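Local coordinates for protein CRISPR-associated endonuclease Cas3-HD (Methanocaldococcus jannaschii, PDB 3S4L) that cleaves single-stranded DNA, with magnesium as cofactor, and single-stranded RNA as the HD nuclease of CRISPR interference, at residues V9-N14 / I18-D23. Numbering follows the deposited sequence.
Sequences VLAFKN and IDHVND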
loop_
_atom_site.group_PDB
_atom_site.type_symbol
_atom_site.label_atom_id
_atom_site.label_comp_id
_atom_site.label_asym_id
_atom_site.label_seq_id
_atom_site.Cartn_x
_atom_site.Cartn_y
_atom_site.Cartn_z
ATOM N N VAL A 9 -7.923 9.069 -13.502
ATOM C CA VAL A 9 -6.852 8.447 -12.722
ATOM C C VAL A 9 -6.723 6.973 -13.114
ATOM O O VAL A 9 -7.605 6.166 -12.827
ATOM C CB VAL A 9 -7.112 8.572 -11.214
ATOM C CG1 VAL A 9 -5.875 8.141 -10.430
ATOM C CG2 VAL A 9 -7.483 10.007 -10.873
ATOM N N LEU A 10 -5.629 6.629 -13.789
ATOM C CA LEU A 10 -5.507 5.316 -14.431
ATOM C C LEU A 10 -4.710 4.280 -13.633
ATOM O O LEU A 10 -3.711 4.616 -12.989
ATOM C CB LEU A 10 -4.909 5.466 -15.841
ATOM C CG LEU A 10 -5.774 6.189 -16.881
ATOM C CD1 LEU A 10 -5.118 6.211 -18.262
ATOM C CD2 LEU A 10 -7.166 5.540 -16.972
ATOM N N ALA A 11 -5.172 3.025 -13.671
ATOM C CA ALA A 11 -4.398 1.898 -13.152
ATOM C C ALA A 11 -3.557 1.345 -14.298
ATOM O O ALA A 11 -2.404 0.946 -14.104
ATOM C CB ALA A 11 -5.322 0.798 -12.574
ATOM N N PHE A 12 -4.162 1.321 -15.487
ATOM C CA PHE A 12 -3.515 0.898 -16.728
ATOM C C PHE A 12 -4.083 1.746 -17.852
ATOM O O PHE A 12 -5.157 2.339 -17.698
ATOM C CB PHE A 12 -3.825 -0.569 -17.047
ATOM C CG PHE A 12 -3.581 -1.506 -15.909
ATOM C CD1 PHE A 12 -2.321 -2.031 -15.689
ATOM C CD2 PHE A 12 -4.615 -1.868 -15.059
ATOM C CE1 PHE A 12 -2.095 -2.906 -14.630
ATOM C CE2 PHE A 12 -4.395 -2.738 -13.998
ATOM C CZ PHE A 12 -3.132 -3.259 -13.785
ATOM N N LYS A 13 -3.389 1.775 -18.988
ATOM C CA LYS A 13 -3.863 2.514 -20.154
ATOM C C LYS A 13 -5.361 2.295 -20.371
ATOM O O LYS A 13 -6.093 3.238 -20.684
ATOM C CB LYS A 13 -3.082 2.088 -21.402
ATOM C CG LYS A 13 -2.674 3.230 -22.308
ATOM C CD LYS A 13 -1.347 2.913 -22.987
ATOM C CE LYS A 13 -0.723 4.139 -23.638
ATOM N NZ LYS A 13 -1.293 4.411 -24.990
ATOM N N ASN A 14 -5.807 1.053 -20.188
ATOM C CA ASN A 14 -7.214 0.690 -20.390
ATOM C C ASN A 14 -8.135 1.002 -19.207
ATOM O O ASN A 14 -9.335 1.242 -19.382
ATOM C CB ASN A 14 -7.346 -0.810 -20.688
ATOM C CG ASN A 14 -6.795 -1.199 -22.050
ATOM O OD1 ASN A 14 -7.005 -0.505 -23.052
ATOM N ND2 ASN A 14 -6.092 -2.325 -22.095
ATOM N N ILE A 18 -10.078 3.457 -9.868
ATOM C CA ILE A 18 -11.341 3.168 -9.176
ATOM C C ILE A 18 -12.005 1.864 -9.668
ATOM O O ILE A 18 -12.372 0.994 -8.870
ATOM C CB ILE A 18 -12.340 4.340 -9.328
ATOM C CG1 ILE A 18 -11.965 5.474 -8.375
ATOM C CG2 ILE A 18 -13.769 3.875 -9.052
ATOM C CD1 ILE A 18 -11.754 5.005 -6.936
ATOM N N ASP A 19 -12.163 1.734 -10.981
ATOM C CA ASP A 19 -12.732 0.513 -11.532
ATOM C C ASP A 19 -11.881 -0.710 -11.214
ATOM O O ASP A 19 -12.401 -1.776 -10.883
ATOM C CB ASP A 19 -12.962 0.641 -13.040
ATOM C CG ASP A 19 -14.126 1.563 -13.372
ATOM O OD1 ASP A 19 -15.117 1.567 -12.604
ATOM O OD2 ASP A 19 -14.050 2.285 -14.392
ATOM N N HIS A 20 -10.567 -0.553 -11.309
ATOM C CA HIS A 20 -9.650 -1.643 -11.012
ATOM C C HIS A 20 -9.737 -2.065 -9.532
ATOM O O HIS A 20 -9.706 -3.250 -9.209
ATOM C CB HIS A 20 -8.216 -1.234 -11.373
ATOM C CG HIS A 20 -7.188 -2.265 -11.027
ATOM N ND1 HIS A 20 -7.341 -3.601 -11.332
ATOM C CD2 HIS A 20 -5.989 -2.155 -10.410
ATOM C CE1 HIS A 20 -6.284 -4.271 -10.908
ATOM N NE2 HIS A 20 -5.446 -3.416 -10.351
ATOM N N VAL A 21 -9.836 -1.092 -8.635
ATOM C CA VAL A 21 -9.907 -1.387 -7.216
ATOM C C VAL A 21 -11.225 -2.108 -6.898
ATOM O O VAL A 21 -11.250 -3.088 -6.146
ATOM C CB VAL A 21 -9.774 -0.099 -6.372
ATOM C CG1 VAL A 21 -10.330 -0.316 -4.974
ATOM C CG2 VAL A 21 -8.298 0.374 -6.320
ATOM N N ASN A 22 -12.311 -1.631 -7.502
ATOM C CA ASN A 22 -13.638 -2.207 -7.291
ATOM C C ASN A 22 -13.729 -3.652 -7.776
ATOM O O ASN A 22 -14.482 -4.465 -7.224
ATOM C CB ASN A 22 -14.720 -1.352 -7.961
ATOM C CG ASN A 22 -14.986 -0.054 -7.217
ATOM O OD1 ASN A 22 -14.762 0.038 -6.009
ATOM N ND2 ASN A 22 -15.470 0.961 -7.939
ATOM N N ASP A 23 -12.960 -3.966 -8.813
ATOM C CA ASP A 23 -12.912 -5.333 -9.319
ATOM C C ASP A 23 -12.118 -6.248 -8.377
ATOM O O ASP A 23 -12.444 -7.415 -8.216
ATOM C CB ASP A 23 -12.369 -5.381 -10.756
ATOM C CG ASP A 23 -13.434 -5.035 -11.807
ATOM O OD1 ASP A 23 -14.486 -4.446 -11.455
ATOM O OD2 ASP A 23 -13.216 -5.358 -12.992
#
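Phe12 drives an edge of its phenyl ring into one face of the His20 imidazole, a T-shaped (edge-to-face) pair with centroids 5.1 Å apart and planes inclined at 72°. The touching atom is Phe12 CE2, which stands 3.8 Å above the imidazole plane of His20 and over its centre. From a CB that already points toward the loop, CG of His20 anti to the backbone N (chi1 177°) brings the ring under Phe12 CE2.

The closer packing lies beside this pair, at Ala11, whose CB points at the helix. Ala11 CB rests 3.7 Å from both CB and CD2 of His20. It comes from the same side of the imidazole as Phe12 CE2, but obliquely, near the CB-CG-CD2 end rather than over the centre. Ala11 is buried and marks the closest approach of the two backbones, with the CA atoms of Ala11 and His20 6.7 Å apart. Toward Phe12 the contact is looser: this residue is exposed, and only the CE2-CZ corner of its ring comes close to the histidine. Lys70 makes a cation-pi contact with the same phenyl ring and a hydrogen bond to Ala11 O, tying the loop to another part of the HD domain. Ala11 and Phe12 both face Gln15 of strand 15-16 in a classic beta bulge, and Gln15 also touches His20.

The site borders the catalytic centre: the His20 side chain is about 4 Å from that of Asp67, a metal ligand, and about 6 Å from a bound calcium ion. Nonpolar and aromatic contacts alone link the segments, with no hydrogen bond from the imidazole to residues 9-14; the methyl group and the phenyl edge probably limit how the imidazole can turn at the rim of the metal site.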